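Local coordinates for protein lipase (Penicillium expansum, PDB 3G7N) that hydrolyses triacylglycerols and related acylglycerol lipids to release free fatty acids, as a secreted alkaline lipase of the alpha/beta-hydrolase superfamily, at residues A3-F8 with G212-T217; V93-G98 with F162-Q167; Y124-V129 with P150-V155. All blocks are in the same frame, centred on the assembly; numbering follows the deposited sequence.

Contact 1 of 3, residues A3-F8 with G212-T217; sequences ADAAAF and GTEAST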
loop_
_atom_site.group_PDB
_atom_site.type_symbol
_atom_site.label_atom_id
_atom_site.label_comp_id
_atom_site.label_asym_id
_atom_site.label_seq_id
_atom_site.Cartn_x
_atom_site.Cartn_y
_atom_site.Cartn_z
ATOM N N ALA A 3 21.859 -4.199 -3.951
ATOM C CA ALA A 3 21.300 -3.956 -5.265
ATOM C C ALA A 3 20.243 -4.993 -5.631
ATOM O O ALA A 3 20.450 -6.203 -5.480
ATOM C CB ALA A 3 22.413 -3.914 -6.320
ATOM N N ASP A 4 19.114 -4.515 -6.143
ATOM C CA ASP A 4 18.045 -5.409 -6.568
ATOM C C ASP A 4 17.280 -4.781 -7.723
ATOM O O ASP A 4 16.080 -4.466 -7.605
ATOM C CB ASP A 4 17.116 -5.768 -5.404
ATOM C CG ASP A 4 16.240 -6.980 -5.705
ATOM O OD1 ASP A 4 16.289 -7.505 -6.843
ATOM O OD2 ASP A 4 15.437 -7.364 -4.830
ATOM N N ALA A 5 17.977 -4.566 -8.840
ATOM C CA ALA A 5 17.378 -3.976 -10.030
ATOM C C ALA A 5 16.143 -4.750 -10.486
ATOM O O ALA A 5 15.212 -4.180 -11.058
ATOM C CB ALA A 5 18.410 -3.887 -11.173
ATOM N N ALA A 6 16.154 -6.060 -10.272
ATOM C CA ALA A 6 15.067 -6.915 -10.735
ATOM C C ALA A 6 13.721 -6.566 -10.097
ATOM O O ALA A 6 12.676 -6.900 -10.648
ATOM C CB ALA A 6 15.403 -8.382 -10.493
ATOM N N ALA A 7 13.760 -5.921 -8.928
ATOM C CA ALA A 7 12.548 -5.494 -8.212
ATOM C C ALA A 7 11.876 -4.293 -8.862
ATOM O O ALA A 7 10.717 -3.986 -8.549
ATOM C CB ALA A 7 12.884 -5.186 -6.764
ATOM N N PHE A 8 12.620 -3.544 -9.665
ATOM C CA PHE A 8 12.159 -2.237 -10.122
ATOM C C PHE A 8 10.910 -2.319 -11.014
ATOM O O PHE A 8 9.967 -1.547 -10.825
ATOM C CB PHE A 8 13.280 -1.442 -10.808
ATOM C CG PHE A 8 12.837 -0.115 -11.354
ATOM C CD1 PHE A 8 12.919 1.026 -10.571
ATOM C CD2 PHE A 8 12.357 0.007 -12.640
ATOM C CE1 PHE A 8 12.500 2.251 -11.049
ATOM C CE2 PHE A 8 11.926 1.240 -13.121
ATOM C CZ PHE A 8 12.045 2.369 -12.329
ATOM N N GLY A 212 14.615 6.495 -8.348
ATOM C CA GLY A 212 13.754 6.674 -9.515
ATOM C C GLY A 212 14.172 5.849 -10.717
ATOM O O GLY A 212 13.554 5.922 -11.769
ATOM N N THR A 213 15.214 5.046 -10.558
ATOM C CA THR A 213 15.753 4.265 -11.669
ATOM C C THR A 213 15.934 2.808 -11.262
ATOM O O THR A 213 16.110 2.492 -10.084
ATOM C CB THR A 213 17.124 4.795 -12.144
ATOM O OG1 THR A 213 18.080 4.637 -11.094
ATOM C CG2 THR A 213 17.049 6.253 -12.548
ATOM N N GLU A 214 16.000 1.921 -12.255
ATOM C CA GLU A 214 16.242 0.519 -11.992
ATOM C C GLU A 214 17.597 0.317 -11.315
ATOM O O GLU A 214 17.720 -0.416 -10.337
ATOM C CB GLU A 214 16.186 -0.274 -13.300
ATOM C CG GLU A 214 16.349 -1.766 -13.108
ATOM C CD GLU A 214 15.938 -2.575 -14.330
ATOM O OE1 GLU A 214 14.745 -2.535 -14.705
ATOM O OE2 GLU A 214 16.770 -3.365 -14.819
ATOM N N ALA A 215 18.608 1.015 -11.825
ATOM C CA ALA A 215 19.978 0.830 -11.351
ATOM C C ALA A 215 20.125 1.202 -9.874
ATOM O O ALA A 215 20.875 0.553 -9.129
ATOM C CB ALA A 215 20.951 1.647 -12.208
ATOM N N SER A 216 19.325 2.167 -9.429
ATOM C CA SER A 216 19.424 2.676 -8.062
ATOM C C SER A 216 18.599 1.873 -7.068
ATOM O O SER A 216 18.561 2.211 -5.904
ATOM C CB SER A 216 19.000 4.145 -7.997
ATOM O OG SER A 216 17.606 4.293 -8.221
ATOM N N THR A 217 17.857 0.880 -7.553
ATOM C CA THR A 217 16.913 0.145 -6.713
ATOM C C THR A 217 17.593 -0.864 -5.805
ATOM O O THR A 217 18.418 -1.671 -6.267
ATOM C CB THR A 217 15.853 -0.570 -7.564
ATOM O OG1 THR A 217 15.090 0.410 -8.269
ATOM C CG2 THR A 217 14.920 -1.395 -6.676
#

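Contact 2 of 3, residues V93-G98 with F162-Q167; sequences VKIMRG and FPIGNQ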
loop_
_atom_site.group_PDB
_atom_site.type_symbol
_atom_site.label_atom_id
_atom_site.label_comp_id
_atom_site.label_asym_id
_atom_site.label_seq_id
_atom_site.Cartn_x
_atom_site.Cartn_y
_atom_site.Cartn_z
ATOM N N VAL A 93 -2.921 -6.366 19.358
ATOM C CA VAL A 93 -2.722 -5.591 18.124
ATOM C C VAL A 93 -3.442 -4.267 18.253
ATOM O O VAL A 93 -4.616 -4.208 18.601
ATOM C CB VAL A 93 -3.278 -6.355 16.894
ATOM C CG1 VAL A 93 -3.421 -5.414 15.681
ATOM C CG2 VAL A 93 -2.357 -7.476 16.538
ATOM N N LYS A 94 -2.723 -3.187 17.951
ATOM C CA LYS A 94 -3.347 -1.872 17.906
ATOM C C LYS A 94 -2.930 -1.166 16.619
ATOM O O LYS A 94 -1.768 -1.239 16.234
ATOM C CB LYS A 94 -2.904 -1.017 19.101
ATOM C CG LYS A 94 -3.252 -1.600 20.477
ATOM C CD LYS A 94 -4.744 -1.586 20.709
ATOM C CE LYS A 94 -5.097 -2.175 22.072
ATOM N NZ LYS A 94 -4.604 -1.316 23.184
ATOM N N ILE A 95 -3.867 -0.425 16.044
ATOM C CA ILE A 95 -3.630 0.310 14.793
ATOM C C ILE A 95 -4.145 1.724 14.996
ATOM O O ILE A 95 -5.103 1.956 15.737
ATOM C CB ILE A 95 -4.411 -0.355 13.613
ATOM C CG1 ILE A 95 -3.964 -1.810 13.419
ATOM C CG2 ILE A 95 -4.247 0.444 12.330
ATOM C CD1 ILE A 95 -4.790 -2.569 12.360
ATOM N N MET A 96 -3.521 2.689 14.325
ATOM C CA MET A 96 -3.975 4.045 14.468
ATOM C C MET A 96 -5.371 4.242 13.880
ATOM O O MET A 96 -5.688 3.725 12.795
ATOM C CB MET A 96 -2.958 5.011 13.842
ATOM C CG MET A 96 -2.683 4.794 12.357
ATOM S SD MET A 96 -1.318 5.813 11.729
ATOM C CE MET A 96 -2.172 7.356 11.488
ATOM N N ARG A 97 -6.199 5.042 14.550
ATOM C CA ARG A 97 -7.561 5.257 14.105
ATOM C C ARG A 97 -7.582 5.904 12.723
ATOM O O ARG A 97 -8.485 5.663 11.922
ATOM C CB ARG A 97 -8.336 6.110 15.115
ATOM C CG ARG A 97 -9.798 6.265 14.749
ATOM C CD ARG A 97 -10.559 7.163 15.724
ATOM N NE ARG A 97 -10.721 6.545 17.032
ATOM C CZ ARG A 97 -10.208 7.038 18.154
ATOM N NH1 ARG A 97 -9.460 8.136 18.124
ATOM N NH2 ARG A 97 -10.454 6.444 19.313
ATOM N N GLY A 98 -6.628 6.794 12.459
ATOM C CA GLY A 98 -6.580 7.491 11.179
ATOM C C GLY A 98 -6.383 6.617 9.956
ATOM O O GLY A 98 -6.570 7.094 8.836
ATOM N N PHE A 162 3.757 5.611 5.799
ATOM C CA PHE A 162 4.064 5.662 7.222
ATOM C C PHE A 162 3.600 4.368 7.911
ATOM O O PHE A 162 2.712 3.681 7.409
ATOM C CB PHE A 162 3.409 6.898 7.860
ATOM C CG PHE A 162 1.945 7.040 7.568
ATOM C CD1 PHE A 162 1.003 6.477 8.418
ATOM C CD2 PHE A 162 1.499 7.752 6.471
ATOM C CE1 PHE A 162 -0.357 6.664 8.195
ATOM C CE2 PHE A 162 0.138 7.922 6.233
ATOM C CZ PHE A 162 -0.791 7.430 7.136
ATOM N N PRO A 163 4.219 4.008 9.053
ATOM C CA PRO A 163 3.791 2.821 9.790
ATOM C C PRO A 163 2.501 3.120 10.551
ATOM O O PRO A 163 2.193 4.290 10.792
ATOM C CB PRO A 163 4.946 2.585 10.766
ATOM C CG PRO A 163 5.412 4.020 11.092
ATOM C CD PRO A 163 5.278 4.758 9.758
ATOM N N ILE A 164 1.701 2.086 10.840
ATOM C CA ILE A 164 0.338 2.336 11.298
ATOM C C ILE A 164 -0.053 1.704 12.620
ATOM O O ILE A 164 -1.213 1.796 13.015
ATOM C CB ILE A 164 -0.733 1.973 10.244
ATOM C CG1 ILE A 164 -0.798 0.465 9.987
ATOM C CG2 ILE A 164 -0.430 2.679 8.907
ATOM C CD1 ILE A 164 -2.075 0.043 9.241
ATOM N N GLY A 165 0.868 1.006 13.267
ATOM C CA GLY A 165 0.472 0.322 14.504
ATOM C C GLY A 165 1.642 -0.028 15.375
ATOM O O GLY A 165 2.802 0.288 15.082
ATOM N N ASN A 166 1.333 -0.828 16.398
ATOM C CA ASN A 166 2.334 -1.214 17.386
ATOM C C ASN A 166 3.090 -2.460 16.972
ATOM O O ASN A 166 2.908 -2.966 15.864
ATOM C CB ASN A 166 1.710 -1.365 18.776
ATOM C CG ASN A 166 0.662 -2.481 18.848
ATOM O OD1 ASN A 166 0.395 -3.193 17.874
ATOM N ND2 ASN A 166 0.083 -2.652 20.035
ATOM N N GLN A 167 4.016 -2.924 17.811
ATOM C CA GLN A 167 4.809 -4.085 17.434
ATOM C C GLN A 167 3.948 -5.327 17.209
ATOM O O GLN A 167 4.223 -6.121 16.316
ATOM C CB GLN A 167 5.886 -4.385 18.477
ATOM C CG GLN A 167 6.858 -5.489 18.049
ATOM C CD GLN A 167 7.776 -5.063 16.924
ATOM O OE1 GLN A 167 8.490 -4.065 17.036
ATOM N NE2 GLN A 167 7.708 -5.768 15.801
#

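Contact 3 of 3, residues Y124-V129 with P150-V155; sequences YTLEAV and PDKSLV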
loop_
_atom_site.group_PDB
_atom_site.type_symbol
_atom_site.label_atom_id
_atom_site.label_comp_id
_atom_site.label_asym_id
_atom_site.label_seq_id
_atom_site.Cartn_x
_atom_site.Cartn_y
_atom_site.Cartn_z
ATOM N N TYR A 124 -6.829 -16.476 -10.734
ATOM C CA TYR A 124 -6.065 -15.240 -10.541
ATOM C C TYR A 124 -5.559 -15.121 -9.110
ATOM O O TYR A 124 -6.135 -15.664 -8.186
ATOM C CB TYR A 124 -6.938 -14.035 -10.889
ATOM C CG TYR A 124 -7.097 -13.778 -12.377
ATOM C CD1 TYR A 124 -6.916 -14.793 -13.325
ATOM C CD2 TYR A 124 -7.534 -12.546 -12.828
ATOM C CE1 TYR A 124 -7.207 -14.571 -14.664
ATOM C CE2 TYR A 124 -7.779 -12.305 -14.154
ATOM C CZ TYR A 124 -7.579 -13.310 -15.079
ATOM O OH TYR A 124 -7.834 -13.078 -16.419
ATOM N N THR A 125 -4.413 -14.467 -8.944
ATOM C CA THR A 125 -3.888 -14.175 -7.604
ATOM C C THR A 125 -4.310 -12.748 -7.203
ATOM O O THR A 125 -4.972 -12.048 -7.995
ATOM C CB THR A 125 -2.352 -14.305 -7.586
ATOM O OG1 THR A 125 -1.778 -13.378 -8.510
ATOM C CG2 THR A 125 -1.937 -15.750 -7.981
ATOM N N LEU A 126 -3.960 -12.338 -5.986
ATOM C CA LEU A 126 -4.411 -11.045 -5.437
ATOM C C LEU A 126 -3.255 -10.064 -5.365
ATOM O O LEU A 126 -2.109 -10.426 -5.062
ATOM C CB LEU A 126 -5.005 -11.238 -4.043
ATOM C CG LEU A 126 -6.142 -12.254 -3.947
ATOM C CD1 LEU A 126 -6.669 -12.297 -2.517
ATOM C CD2 LEU A 126 -7.271 -11.911 -4.925
ATOM N N GLU A 127 -3.586 -8.788 -5.528
ATOM C CA GLU A 127 -2.621 -7.734 -5.263
ATOM C C GLU A 127 -3.308 -6.511 -4.694
ATOM O O GLU A 127 -4.482 -6.239 -4.972
ATOM C CB GLU A 127 -1.831 -7.383 -6.516
ATOM C CG GLU A 127 -2.621 -6.762 -7.617
ATOM C CD GLU A 127 -1.757 -6.414 -8.828
ATOM O OE1 GLU A 127 -0.574 -6.018 -8.629
ATOM O OE2 GLU A 127 -2.277 -6.417 -9.961
ATOM N N ALA A 128 -2.565 -5.772 -3.875
ATOM C CA ALA A 128 -3.043 -4.499 -3.313
ATOM C C ALA A 128 -1.925 -3.493 -3.446
ATOM O O ALA A 128 -0.750 -3.844 -3.322
ATOM C CB ALA A 128 -3.396 -4.685 -1.855
ATOM N N VAL A 129 -2.283 -2.238 -3.717
ATOM C CA VAL A 129 -1.262 -1.216 -3.971
ATOM C C VAL A 129 -1.826 0.156 -3.664
ATOM O O VAL A 129 -3.029 0.406 -3.839
ATOM C CB VAL A 129 -0.803 -1.292 -5.453
ATOM C CG1 VAL A 129 -1.962 -1.153 -6.401
ATOM C CG2 VAL A 129 0.253 -0.280 -5.763
ATOM N N PRO A 150 -7.445 -16.972 2.344
ATOM C CA PRO A 150 -6.200 -17.648 2.697
ATOM C C PRO A 150 -5.696 -18.669 1.661
ATOM O O PRO A 150 -4.510 -19.003 1.655
ATOM C CB PRO A 150 -6.545 -18.356 4.012
ATOM C CG PRO A 150 -8.023 -18.524 3.984
ATOM C CD PRO A 150 -8.533 -17.289 3.286
ATOM N N ASP A 151 -6.524 -18.998 0.682
ATOM C CA ASP A 151 -6.093 -19.891 -0.389
ATOM C C ASP A 151 -5.591 -19.182 -1.644
ATOM O O ASP A 151 -5.400 -19.818 -2.679
ATOM C CB ASP A 151 -7.217 -20.869 -0.743
ATOM C CG ASP A 151 -8.462 -20.170 -1.244
ATOM O OD1 ASP A 151 -8.561 -18.932 -1.091
ATOM O OD2 ASP A 151 -9.402 -20.872 -1.685
ATOM N N LYS A 152 -5.354 -17.868 -1.557
ATOM C CA LYS A 152 -4.887 -17.112 -2.727
ATOM C C LYS A 152 -3.489 -16.573 -2.481
ATOM O O LYS A 152 -3.223 -16.003 -1.411
ATOM C CB LYS A 152 -5.827 -15.942 -3.012
ATOM C CG LYS A 152 -7.241 -16.355 -3.367
ATOM C CD LYS A 152 -7.316 -17.137 -4.680
ATOM C CE LYS A 152 -8.698 -17.780 -4.831
ATOM N NZ LYS A 152 -8.846 -18.377 -6.180
ATOM N N SER A 153 -2.615 -16.699 -3.465
ATOM C CA SER A 153 -1.363 -15.964 -3.452
ATOM C C SER A 153 -1.651 -14.466 -3.421
ATOM O O SER A 153 -2.731 -14.031 -3.829
ATOM C CB SER A 153 -0.547 -16.307 -4.693
ATOM O OG SER A 153 0.795 -15.888 -4.552
ATOM N N LEU A 154 -0.769 -13.716 -2.762
ATOM C CA LEU A 154 -1.041 -12.299 -2.482
ATOM C C LEU A 154 0.287 -11.552 -2.465
ATOM O O LEU A 154 1.254 -11.975 -1.803
ATOM C CB LEU A 154 -1.722 -12.157 -1.124
ATOM C CG LEU A 154 -1.812 -10.741 -0.530
ATOM C CD1 LEU A 154 -2.660 -9.837 -1.406
ATOM C CD2 LEU A 154 -2.361 -10.821 0.861
ATOM N N VAL A 155 0.338 -10.437 -3.183
ATOM C CA VAL A 155 1.445 -9.477 -3.087
ATOM C C VAL A 155 0.878 -8.078 -2.957
ATOM O O VAL A 155 -0.040 -7.688 -3.703
ATOM C CB VAL A 155 2.336 -9.538 -4.330
ATOM C CG1 VAL A 155 3.509 -8.539 -4.192
ATOM C CG2 VAL A 155 2.864 -10.965 -4.550
HETATM O O HOH W 1 -8.883 -16.112 -7.871
#

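Contact 1 of 3, residues A3-F8 with G212-T217
Phe-8 lays one face of its ring on the backbone of Glu-214, whose N sits 3.6 Å above the Phe-8 ring plane, over its centre. The CA of Glu-214 belongs to the same face, 3.5 Å from Phe-8 CG, and its CB adds an off-centre CH-pi contact. With CG anti to the backbone N (chi1 177°), the phenyl group swings out over the peptide between Thr-213 and Glu-214. Thr-217 comes in differently: its OG1 lies near the ring plane, 3.2 Å from Phe-8 CD1, and the two side chains are roughly perpendicular.

That hydroxyl is already committed, since Thr-217 OG1 donates to Thr-213 O at 2.9 Å. The bond closes the loop over a type I beta turn running from Glu-214 to Thr-217, which links strand 206-210 to strand 218-219 just where strand 2-3, at the outer margin of the main sheet, gives way to helix 8-23. Between the two segments the hydrogen bond is a backbone one, Asp-4 N to Thr-217 O at 2.9 Å and nearly straight (168° at the hydrogen).

Van der Waals contacts fill in the rest. Glu-214 CG passes 3.5 Å from Ala-5 CB, its carboxylate plane turned 54° from the Phe-8 ring, while the Thr-217 CG2 methyl rests against the carbonyl oxygen Asp-4 O at 3.4 Å. Beyond the two segments, His-12 meets the Phe-8 ring and Tyr-208 touches Asp-4 and Ala-7.

Contact 2 of 3, residues V93-G98 with F162-Q167
Lys-94 and Asn-166 exchange two hydrogen bonds, one to the amide side chain and one to the backbone, next to a single beta bridge pairing Ile-95 with Gly-165. The site joins the start of helix 97-120 to the loop before helix 167-175, where Asn-166 is the N-cap.

Asn-166 N donates to Lys-94 O at 3.1 Å, and Met-96 N to Ile-164 O at 2.8 Å, the latter nearly along the C=O axis. Lys-94 N gives its hydrogen to Asn-166 OD1, approaching from above the carbonyl plane, 45° out of it. The same OD1 caps helix 167-175 by accepting from Trp-169 N, and ND2 donates to Asp-92 O, so both ends of the amide are engaged and its rotation is fixed. With CG between the backbone N and the carbonyl carbon (chi1 63°), the amide lies against the side chain of Lys-94, just ahead of strand 95-96, its ND2 3.5 Å from Lys-94 CG. Were the amide lost to an alanine here, Lys-94 N and Trp-169 N would probably be left without their shared acceptor and Asp-92 O without its donor.

Gly-165 presses its CA to 3.2 Å from Lys-94 O, where a side chain would clash. The Ile-95 and Ile-164 side chains run alongside each other in the same direction, and Trp-169 touches both. Met-96 makes a Met-aromatic contact at the edge of the Phe-162 ring, SD lying 3.8 Å from Phe-162 CE1.

Contact 3 of 3, residues Y124-V129 with P150-V155
Leu-126 crosses the aliphatic stem of Lys-152 at a slant, its CD1 3.8 Å from Lys-152 CB, where two parallel strands of a beta-alpha-beta crossover begin. Strand 125-131 leads through helix 133-148 to strand 154-159, the unit that in this alpha/beta-hydrolase fold carries the nucleophile Ser-132 on the turn after the first strand.

Leu-126 and Leu-154 are bridged and share the face covered by helix 133-148. Leu-154 has CG anti to its own N (chi1 167°), which brings CD1 back to 3.8 Å from Leu-126 CB; His-142, Leu-145 and Ala-146 of the helix touch the same leucine. Glu-127 and Val-155 occupy the other face. There the Glu-127 chain runs extended away from Val-155, and its carboxylate is engaged by Thr-57 through a hydrogen bond and by Arg-13 through a salt bridge, a pairing that would be expected to stabilise the charge. At the start of the pairing, Thr-125 CG2 meets Ser-153 CB, 3.6 Å away.

Three backbone hydrogen bonds set this register: Leu-126 N to Ser-153 O (3.0 Å), Val-155 N to Leu-126 O (3.1 Å) and Ala-128 N to Val-155 O (3.2 Å).

Lys-152, bent at chi2 (-65°), leads its amine away from Leu-126 to a water, which accepts from Lys-152 NZ and donates to Tyr-124 O, each at 2.8 Å.

In the fold
The three contacts illustrate how one alpha/beta-hydrolase domain is tied together at separate places around its central sheet. Contact 3 pairs two neighbouring parallel strands of that sheet, contact 1 lies at its margin by strand 2-3, and contact 2 sits beyond the strand ends; their centres are 22 to 29 Å apart and none touches another. Along the chain, contact 1 encloses contact 2, which in turn encloses contact 3. Contact 2 is closest to the catalytic centre: the side chain of Phe-162 is about 5 Å from that of Ser-132 and about 6 Å from that of His-241, and about 4 Å from a sulfate ion, probably from the crystallisation liquor. Gly-212 of contact 1 is about 11 Å from the side chain of Asp-188.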